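Local structure of hydrolase, alpha/beta hydrolase FOLD family (Staphylococcus aureus, 2XMZ) at residues P118-R129 and T193-L203; L213-F221 and A242-E250. The protein probably catalyses the elimination of pyruvate that yields 2-succinyl-6-hydroxy-2,4-cyclohexadiene-1-carboxylate, a step of menaquinone biosynthesis. All blocks are in the same frame, centred on the assembly; numbering follows the deposited sequence.

Contact 1 of 2, residues P118-R129 and T193-L203; sequences PGIKEEANQLER and TGQMPNLWPRL
Pro118 CA lies 4.9 Å from Leu199 CA, with Gly119 running beside Asn198, and one backbone bond joins the two segments, Leu199 N to Pro118 O at 2.9 Å. The next carbonyl, Gly119 O, takes NE1 of Trp200 at 2.7 Å from above its own plane instead of on a lone pair. The indole is covered on both faces: Pro118 CG sits 3.5 Å from the centroid of the six-membered ring, and on the opposite face Lys121 sets CG 3.3 Å from Trp200 CD1 and CE over the five-membered ring. Edge bond and flanking carbons together fix the ring's rotation. With its CG anti to the backbone N (chi1 166°), Asn198 lets OD1 accept from Trp200 N, two residues on, in an Asx turn, while its CB rests on Ile120 O, already held by Gln126 NE2 at 2.8 Å. Farther along, a water accepts from Ile120 N and donates to Thr193 O and Met196 O. Thr193 CB packs on one face of the Arg129 guanidinium, over its centre; Arg129 NE is salt-bridged to Asp133. Entry and exit of a mainly helical insertion thus meet, as in the cap of alpha/beta hydrolases.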
loop_
_atom_site.group_PDB
_atom_site.type_symbol
_atom_site.label_atom_id
_atom_site.label_comp_id
_atom_site.label_asym_id
_atom_site.label_seq_id
_atom_site.Cartn_x
_atom_site.Cartn_y
_atom_site.Cartn_z
ATOM N N PRO A 118 1.554 10.622 -3.297
ATOM C CA PRO A 118 2.738 10.589 -4.124
ATOM C C PRO A 118 3.923 11.245 -3.412
ATOM O O PRO A 118 4.902 11.613 -4.050
ATOM C CB PRO A 118 2.322 11.402 -5.374
ATOM C CG PRO A 118 0.942 11.856 -5.129
ATOM C CD PRO A 118 0.699 11.759 -3.659
ATOM N N GLY A 119 3.818 11.367 -2.092
ATOM C CA GLY A 119 4.853 11.948 -1.280
ATOM C C GLY A 119 4.579 13.405 -1.007
ATOM O O GLY A 119 3.474 13.914 -1.252
ATOM N N ILE A 120 5.613 14.088 -0.537
ATOM C CA ILE A 120 5.462 15.429 -0.031
ATOM C C ILE A 120 6.124 16.390 -1.014
ATOM O O ILE A 120 7.269 16.178 -1.423
ATOM C CB ILE A 120 6.006 15.514 1.426
ATOM C CG1 ILE A 120 5.169 14.607 2.335
ATOM C CG2 ILE A 120 6.023 16.951 1.948
ATOM C CD1 ILE A 120 5.720 14.386 3.690
ATOM N N LYS A 121 5.370 17.415 -1.414
ATOM C CA LYS A 121 5.816 18.370 -2.421
ATOM C C LYS A 121 6.945 19.280 -1.952
ATOM O O LYS A 121 7.989 19.377 -2.601
ATOM C CB LYS A 121 4.660 19.272 -2.842
ATOM C CG LYS A 121 3.722 18.700 -3.862
ATOM C CD LYS A 121 3.128 19.898 -4.618
ATOM C CE LYS A 121 1.747 19.601 -5.097
ATOM N NZ LYS A 121 1.069 20.867 -5.503
ATOM N N GLU A 122 6.735 19.968 -0.839
ATOM C CA GLU A 122 7.671 21.006 -0.457
ATOM C C GLU A 122 8.764 20.477 0.472
ATOM O O GLU A 122 8.485 19.713 1.387
ATOM C CB GLU A 122 6.933 22.212 0.132
ATOM C CG GLU A 122 5.703 22.661 -0.691
ATOM C CD GLU A 122 6.013 23.083 -2.124
ATOM O OE1 GLU A 122 7.156 23.483 -2.417
ATOM O OE2 GLU A 122 5.095 23.027 -2.966
ATOM N N GLU A 123 9.995 20.913 0.212
ATOM C CA GLU A 123 11.193 20.491 0.937
ATOM C C GLU A 123 11.097 20.530 2.456
ATOM O O GLU A 123 11.461 19.560 3.123
ATOM C CB GLU A 123 12.405 21.317 0.490
ATOM C CG GLU A 123 13.528 20.488 -0.128
ATOM C CD GLU A 123 13.320 20.198 -1.611
ATOM O OE1 GLU A 123 13.556 21.106 -2.438
ATOM O OE2 GLU A 123 12.945 19.055 -1.950
ATOM N N ALA A 124 10.623 21.650 3.000
ATOM C CA ALA A 124 10.525 21.800 4.457
ATOM C C ALA A 124 9.548 20.793 5.068
ATOM O O ALA A 124 9.759 20.321 6.192
ATOM C CB ALA A 124 10.129 23.199 4.828
ATOM N N ASN A 125 8.479 20.475 4.332
ATOM C CA ASN A 125 7.541 19.474 4.803
ATOM C C ASN A 125 8.145 18.074 4.687
ATOM O O ASN A 125 7.875 17.228 5.526
ATOM C CB ASN A 125 6.185 19.561 4.085
ATOM C CG ASN A 125 5.397 20.822 4.447
ATOM O OD1 ASN A 125 5.616 21.432 5.491
ATOM N ND2 ASN A 125 4.479 21.210 3.577
ATOM N N GLN A 126 8.974 17.848 3.668
ATOM C CA GLN A 126 9.671 16.565 3.524
ATOM C C GLN A 126 10.593 16.346 4.718
ATOM O O GLN A 126 10.618 15.251 5.286
ATOM C CB GLN A 126 10.489 16.489 2.229
ATOM C CG GLN A 126 9.681 16.327 0.951
ATOM C CD GLN A 126 10.530 16.492 -0.317
ATOM O OE1 GLN A 126 11.604 17.104 -0.293
ATOM N NE2 GLN A 126 10.038 15.960 -1.423
ATOM N N LEU A 127 11.323 17.398 5.094
ATOM C CA LEU A 127 12.218 17.369 6.248
ATOM C C LEU A 127 11.458 17.142 7.550
ATOM O O LEU A 127 11.895 16.337 8.378
ATOM C CB LEU A 127 13.065 18.645 6.330
ATOM C CG LEU A 127 14.063 18.722 7.504
ATOM C CD1 LEU A 127 15.048 17.519 7.553
ATOM C CD2 LEU A 127 14.818 20.042 7.493
ATOM N N GLU A 128 10.341 17.859 7.739
ATOM C CA GLU A 128 9.506 17.714 8.941
ATOM C C GLU A 128 9.180 16.224 9.124
ATOM O O GLU A 128 9.289 15.676 10.217
ATOM C CB GLU A 128 8.195 18.507 8.801
ATOM C CG GLU A 128 8.238 19.973 9.242
ATOM C CD GLU A 128 7.033 20.793 8.719
ATOM O OE1 GLU A 128 6.004 20.180 8.309
ATOM O OE2 GLU A 128 7.122 22.048 8.717
ATOM N N ARG A 129 8.801 15.590 8.027
ATOM C CA ARG A 129 8.382 14.217 8.038
ATOM C C ARG A 129 9.541 13.258 8.284
ATOM O O ARG A 129 9.384 12.288 9.021
ATOM C CB ARG A 129 7.683 13.868 6.727
ATOM C CG ARG A 129 7.322 12.436 6.614
ATOM C CD ARG A 129 6.408 11.990 7.764
ATOM N NE ARG A 129 5.913 10.651 7.493
ATOM C CZ ARG A 129 4.726 10.408 6.951
ATOM N NH1 ARG A 129 3.916 11.423 6.645
ATOM N NH2 ARG A 129 4.352 9.157 6.709
ATOM N N THR A 193 7.970 8.279 4.029
ATOM C CA THR A 193 7.445 9.303 3.127
ATOM C C THR A 193 8.398 10.468 2.988
ATOM O O THR A 193 8.496 11.068 1.916
ATOM C CB THR A 193 6.053 9.759 3.561
ATOM O OG1 THR A 193 5.194 8.613 3.548
ATOM C CG2 THR A 193 5.494 10.831 2.586
ATOM N N GLY A 194 9.132 10.743 4.065
ATOM C CA GLY A 194 10.110 11.815 4.082
ATOM C C GLY A 194 11.296 11.525 3.182
ATOM O O GLY A 194 11.961 12.448 2.733
ATOM N N GLN A 195 11.565 10.246 2.925
ATOM C CA GLN A 195 12.648 9.839 2.021
ATOM C C GLN A 195 12.211 9.756 0.569
ATOM O O GLN A 195 13.059 9.761 -0.338
ATOM C CB GLN A 195 13.225 8.463 2.411
ATOM C CG GLN A 195 13.642 8.331 3.870
ATOM C CD GLN A 195 14.722 9.298 4.283
ATOM O OE1 GLN A 195 14.776 9.723 5.451
ATOM N NE2 GLN A 195 15.579 9.677 3.337
ATOM N N MET A 196 10.904 9.643 0.346
ATOM C CA MET A 196 10.380 9.402 -0.987
ATOM C C MET A 196 10.523 10.643 -1.852
ATOM O O MET A 196 10.265 11.752 -1.374
ATOM C CB MET A 196 8.915 9.056 -0.855
ATOM C CG MET A 196 8.220 8.641 -2.114
ATOM S SD MET A 196 6.512 8.437 -1.589
ATOM C CE MET A 196 5.768 8.235 -3.192
ATOM N N PRO A 197 10.927 10.471 -3.130
ATOM C CA PRO A 197 10.896 11.641 -3.996
ATOM C C PRO A 197 9.469 12.145 -4.162
ATOM O O PRO A 197 8.506 11.369 -4.067
ATOM C CB PRO A 197 11.416 11.107 -5.338
ATOM C CG PRO A 197 12.119 9.820 -5.012
ATOM C CD PRO A 197 11.307 9.259 -3.877
ATOM N N ASN A 198 9.345 13.442 -4.384
ATOM C CA ASN A 198 8.060 14.083 -4.659
ATOM C C ASN A 198 7.566 13.640 -6.041
ATOM O O ASN A 198 8.028 14.156 -7.068
ATOM C CB ASN A 198 8.234 15.610 -4.618
ATOM C CG ASN A 198 7.060 16.357 -5.223
ATOM O OD1 ASN A 198 5.940 15.858 -5.247
ATOM N ND2 ASN A 198 7.314 17.572 -5.697
ATOM N N LEU A 199 6.618 12.706 -6.065
ATOM C CA LEU A 199 6.124 12.143 -7.342
ATOM C C LEU A 199 4.955 12.932 -7.937
ATOM O O LEU A 199 4.405 12.560 -8.988
ATOM C CB LEU A 199 5.755 10.666 -7.178
ATOM C CG LEU A 199 6.878 9.704 -6.779
ATOM C CD1 LEU A 199 6.292 8.300 -6.649
ATOM C CD2 LEU A 199 8.013 9.711 -7.790
ATOM N N TRP A 200 4.582 14.021 -7.265
ATOM C CA TRP A 200 3.475 14.866 -7.709
ATOM C C TRP A 200 3.618 15.308 -9.178
ATOM O O TRP A 200 2.677 15.157 -9.947
ATOM C CB TRP A 200 3.291 16.067 -6.766
ATOM C CG TRP A 200 2.580 15.688 -5.491
ATOM C CD1 TRP A 200 3.154 15.434 -4.275
ATOM C CD2 TRP A 200 1.167 15.485 -5.320
ATOM N NE1 TRP A 200 2.182 15.116 -3.348
ATOM C CE2 TRP A 200 0.956 15.131 -3.965
ATOM C CE3 TRP A 200 0.060 15.560 -6.179
ATOM C CZ2 TRP A 200 -0.320 14.860 -3.450
ATOM C CZ3 TRP A 200 -1.206 15.288 -5.664
ATOM C CH2 TRP A 200 -1.385 14.956 -4.317
ATOM N N PRO A 201 4.804 15.822 -9.579
ATOM C CA PRO A 201 4.971 16.258 -10.976
ATOM C C PRO A 201 5.112 15.123 -12.016
ATOM O O PRO A 201 5.072 15.391 -13.209
ATOM C CB PRO A 201 6.232 17.127 -10.932
ATOM C CG PRO A 201 6.995 16.644 -9.765
ATOM C CD PRO A 201 6.001 16.123 -8.765
ATOM N N ARG A 202 5.235 13.878 -11.558
ATOM C CA ARG A 202 5.344 12.711 -12.446
ATOM C C ARG A 202 4.029 11.927 -12.546
ATOM O O ARG A 202 3.954 10.959 -13.274
ATOM C CB ARG A 202 6.490 11.781 -11.990
ATOM C CG ARG A 202 7.922 12.342 -12.220
ATOM C CD ARG A 202 8.902 11.208 -12.603
ATOM N NE ARG A 202 10.308 11.617 -12.617
ATOM C CZ ARG A 202 10.938 12.168 -13.658
ATOM N NH1 ARG A 202 12.223 12.498 -13.551
ATOM N NH2 ARG A 202 10.297 12.395 -14.811
ATOM N N LEU A 203 2.994 12.336 -11.802
ATOM C CA LEU A 203 1.675 11.661 -11.867
ATOM C C LEU A 203 1.059 11.655 -13.261
ATOM O O LEU A 203 0.364 10.697 -13.633
ATOM C CB LEU A 203 0.669 12.297 -10.892
ATOM C CG LEU A 203 0.958 12.113 -9.401
ATOM C CD1 LEU A 203 -0.187 12.708 -8.584
ATOM C CD2 LEU A 203 1.211 10.618 -9.053
HETATM O O HOH W 1 8.016 12.830 -0.098
HETATM O O HOH W 2 6.666 7.235 6.306
#

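Contact 2 of 2, residues L213-F221 and A242-E250; sequences LAGEYDEKF and ATGHTIHVE
Phe221 offers one ring face to the edge of His245, whose CE1 stands over the ring centre in a T-shaped pair with centroids 4.4 Å apart and planes at 66°. At the edge of Phe221 lies Asp218 OD1; at the edge of the imidazole lies Asp218 OD2. The third ring, Tyr217, lays a face over the backbone of the other segment: Ala242 CA is 3.7 Å from the ring centroid, a CH-pi contact, and Thr243 N sits over the same face nearer the rim.

One backbone and one side-chain hydrogen bond join the loops. Thr243 O accepts from Tyr217 N at 2.9 Å, and Glu216, its chain extended, reaches Ala242 N with OE2 at 3.1 Å, met from above the carboxylate plane. Inside 242-250, Gly244 N donates to Glu250 OE1 at 2.8 Å. Gly244 O is buried with no hydrogen-bond donor in the model; the CA-H of Gly215 points at it, CA 3.4 Å away. Ile247 presses CD1 against Ala214 and Gly215 at the end of strand 210-215.

The central bond runs from His245 ND1 to Asp218 OD2, 2.6 Å long, in the imidazole plane but 32° out of the carboxylate plane, on its syn side. A chi1 of -163° carries the His245 ring away from its backbone N, out to this carboxylate and to Phe221. Gripped at ND1 and covered at CE1, the imidazole has its tilt set, and NE2 is hydrogen-bonded to Ser91 OG. The geometry is consistent with a Ser-His-Asp charge relay, in which Asp218 would orient the histidine toward a serine on the nucleophile elbow.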
loop_
_atom_site.group_PDB
_atom_site.type_symbol
_atom_site.label_atom_id
_atom_site.label_comp_id
_atom_site.label_asym_id
_atom_site.label_seq_id
_atom_site.Cartn_x
_atom_site.Cartn_y
_atom_site.Cartn_z
ATOM N N LEU A 213 -8.908 5.390 -4.237
ATOM C CA LEU A 213 -9.866 5.229 -3.152
ATOM C C LEU A 213 -9.365 6.008 -1.949
ATOM O O LEU A 213 -8.175 5.968 -1.620
ATOM C CB LEU A 213 -10.043 3.750 -2.791
ATOM C CG LEU A 213 -10.384 2.783 -3.933
ATOM C CD1 LEU A 213 -10.397 1.349 -3.458
ATOM C CD2 LEU A 213 -11.715 3.121 -4.577
ATOM N N ALA A 214 -10.275 6.725 -1.304
ATOM C CA ALA A 214 -9.984 7.379 -0.030
ATOM C C ALA A 214 -11.204 7.201 0.871
ATOM O O ALA A 214 -12.309 7.015 0.382
ATOM C CB ALA A 214 -9.677 8.866 -0.244
ATOM N N GLY A 215 -11.005 7.255 2.178
ATOM C CA GLY A 215 -12.108 7.097 3.103
ATOM C C GLY A 215 -12.620 8.459 3.491
ATOM O O GLY A 215 -11.840 9.345 3.774
ATOM N N GLU A 216 -13.939 8.605 3.496
ATOM C CA GLU A 216 -14.618 9.872 3.743
ATOM C C GLU A 216 -14.229 10.549 5.067
ATOM O O GLU A 216 -14.079 11.770 5.109
ATOM C CB GLU A 216 -16.111 9.634 3.627
ATOM C CG GLU A 216 -17.003 10.593 4.352
ATOM C CD GLU A 216 -18.434 10.359 3.985
ATOM O OE1 GLU A 216 -18.846 10.901 2.934
ATOM O OE2 GLU A 216 -19.124 9.627 4.733
ATOM N N TYR A 217 -14.020 9.747 6.121
ATOM C CA TYR A 217 -13.560 10.268 7.418
ATOM C C TYR A 217 -12.097 10.698 7.377
ATOM O O TYR A 217 -11.629 11.384 8.269
ATOM C CB TYR A 217 -13.728 9.236 8.539
ATOM C CG TYR A 217 -15.158 8.845 8.815
ATOM C CD1 TYR A 217 -16.213 9.684 8.480
ATOM C CD2 TYR A 217 -15.450 7.631 9.429
ATOM C CE1 TYR A 217 -17.524 9.312 8.725
ATOM C CE2 TYR A 217 -16.754 7.261 9.691
ATOM C CZ TYR A 217 -17.784 8.096 9.336
ATOM O OH TYR A 217 -19.077 7.705 9.600
ATOM N N ASP A 218 -11.375 10.283 6.348
ATOM C CA ASP A 218 -9.947 10.506 6.300
ATOM C C ASP A 218 -9.679 11.751 5.414
ATOM O O ASP A 218 -9.190 11.669 4.280
ATOM C CB ASP A 218 -9.271 9.202 5.834
ATOM C CG ASP A 218 -7.773 9.289 5.777
ATOM O OD1 ASP A 218 -7.184 10.247 6.324
ATOM O OD2 ASP A 218 -7.183 8.401 5.116
ATOM N N GLU A 219 -9.993 12.913 5.972
ATOM C CA GLU A 219 -9.939 14.192 5.254
ATOM C C GLU A 219 -8.627 14.418 4.496
ATOM O O GLU A 219 -8.644 14.787 3.330
ATOM C CB GLU A 219 -10.211 15.359 6.215
ATOM C CG GLU A 219 -9.202 15.507 7.397
ATOM C CD GLU A 219 -8.941 14.221 8.208
ATOM O OE1 GLU A 219 -9.838 13.749 8.943
ATOM O OE2 GLU A 219 -7.818 13.692 8.126
ATOM N N LYS A 220 -7.503 14.169 5.162
ATOM C CA LYS A 220 -6.204 14.439 4.579
ATOM C C LYS A 220 -6.014 13.620 3.319
ATOM O O LYS A 220 -5.566 14.139 2.304
ATOM C CB LYS A 220 -5.081 14.148 5.581
ATOM C CG LYS A 220 -3.664 14.211 4.991
ATOM C CD LYS A 220 -2.614 13.773 6.033
ATOM C CE LYS A 220 -1.262 13.521 5.383
ATOM N NZ LYS A 220 -0.356 12.780 6.319
ATOM N N PHE A 221 -6.336 12.335 3.383
ATOM C CA PHE A 221 -6.127 11.502 2.212
ATOM C C PHE A 221 -7.222 11.672 1.138
ATOM O O PHE A 221 -6.961 11.455 -0.048
ATOM C CB PHE A 221 -5.800 10.058 2.610
ATOM C CG PHE A 221 -4.411 9.916 3.187
ATOM C CD1 PHE A 221 -4.176 10.154 4.550
ATOM C CD2 PHE A 221 -3.328 9.613 2.363
ATOM C CE1 PHE A 221 -2.900 10.056 5.078
ATOM C CE2 PHE A 221 -2.049 9.502 2.879
ATOM C CZ PHE A 221 -1.830 9.727 4.255
ATOM N N ALA A 242 -18.240 6.708 5.274
ATOM C CA ALA A 242 -18.178 6.204 6.649
ATOM C C ALA A 242 -16.969 5.324 6.962
ATOM O O ALA A 242 -17.037 4.484 7.855
ATOM C CB ALA A 242 -19.510 5.491 7.028
ATOM N N THR A 243 -15.868 5.513 6.227
ATOM C CA THR A 243 -14.615 4.818 6.524
ATOM C C THR A 243 -13.463 5.793 6.691
ATOM O O THR A 243 -13.488 6.883 6.141
ATOM C CB THR A 243 -14.200 3.777 5.431
ATOM O OG1 THR A 243 -14.148 4.416 4.150
ATOM C CG2 THR A 243 -15.170 2.611 5.387
ATOM N N GLY A 244 -12.448 5.367 7.439
ATOM C CA GLY A 244 -11.210 6.120 7.557
ATOM C C GLY A 244 -10.136 5.632 6.609
ATOM O O GLY A 244 -10.398 5.316 5.433
ATOM N N HIS A 245 -8.924 5.559 7.123
ATOM C CA HIS A 245 -7.754 5.332 6.290
ATOM C C HIS A 245 -7.727 3.923 5.683
ATOM O O HIS A 245 -7.514 3.762 4.474
ATOM C CB HIS A 245 -6.497 5.576 7.115
ATOM C CG HIS A 245 -5.267 5.761 6.292
ATOM N ND1 HIS A 245 -5.074 6.862 5.483
ATOM C CD2 HIS A 245 -4.147 5.008 6.182
ATOM C CE1 HIS A 245 -3.895 6.764 4.891
ATOM N NE2 HIS A 245 -3.303 5.661 5.312
ATOM N N THR A 246 -7.947 2.913 6.522
ATOM C CA THR A 246 -7.852 1.511 6.072
ATOM C C THR A 246 -9.234 1.020 5.633
ATOM O O THR A 246 -9.878 0.206 6.313
ATOM C CB THR A 246 -7.268 0.593 7.148
ATOM O OG1 THR A 246 -6.225 1.269 7.858
ATOM C CG2 THR A 246 -6.711 -0.684 6.530
ATOM N N ILE A 247 -9.660 1.517 4.482
ATOM C CA ILE A 247 -10.957 1.184 3.906
ATOM C C ILE A 247 -11.138 -0.329 3.747
ATOM O O ILE A 247 -12.187 -0.861 4.108
ATOM C CB ILE A 247 -11.151 1.799 2.513
ATOM C CG1 ILE A 247 -10.777 3.286 2.481
ATOM C CG2 ILE A 247 -12.613 1.587 2.048
ATOM C CD1 ILE A 247 -10.587 3.820 1.051
ATOM N N HIS A 248 -10.121 -1.023 3.238
ATOM C CA HIS A 248 -10.258 -2.471 2.954
ATOM C C HIS A 248 -10.563 -3.293 4.197
ATOM O O HIS A 248 -10.969 -4.461 4.112
ATOM C CB HIS A 248 -9.059 -3.025 2.146
ATOM C CG HIS A 248 -7.756 -3.077 2.885
ATOM N ND1 HIS A 248 -6.760 -2.146 2.706
ATOM C CD2 HIS A 248 -7.258 -3.995 3.749
ATOM C CE1 HIS A 248 -5.725 -2.452 3.470
ATOM N NE2 HIS A 248 -5.997 -3.584 4.100
ATOM N N VAL A 249 -10.373 -2.687 5.362
ATOM C CA VAL A 249 -10.712 -3.355 6.626
ATOM C C VAL A 249 -12.046 -2.870 7.220
ATOM O O VAL A 249 -12.742 -3.632 7.890
ATOM C CB VAL A 249 -9.581 -3.166 7.654
ATOM C CG1 VAL A 249 -10.026 -3.577 9.025
ATOM C CG2 VAL A 249 -8.383 -3.998 7.262
ATOM N N GLU A 250 -12.382 -1.600 6.994
ATOM C CA GLU A 250 -13.525 -0.984 7.670
ATOM C C GLU A 250 -14.817 -1.256 6.914
ATOM O O GLU A 250 -15.873 -1.430 7.531
ATOM C CB GLU A 250 -13.314 0.525 7.852
ATOM C CG GLU A 250 -12.109 0.867 8.711
ATOM C CD GLU A 250 -12.118 2.301 9.220
ATOM O OE1 GLU A 250 -13.038 3.077 8.867
ATOM O OE2 GLU A 250 -11.178 2.649 9.974
#

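In the fold
From the N terminus, the chain first builds strands 6-9 to 110-114 of the sheet and then reaches contact 1, where it leaves the sheet at 118-129. Helix 123-143 starts within this segment, and helices 145-152, 166-177 and 181-191 follow before 193-203 returns, so contact 1 closes the long helical insertion. The chain then re-enters the sheet as strand 210-215. Contact 2 closes a shorter loop, through helix 219-231 and the edge strand 235-240, at the ends of the last two strands. The two loops neither nest nor cross: they follow in series, with centres about 21 Å apart. Helix 219-231 bridges them, starting in contact 2 and packing against Trp200 and Pro118 of contact 1.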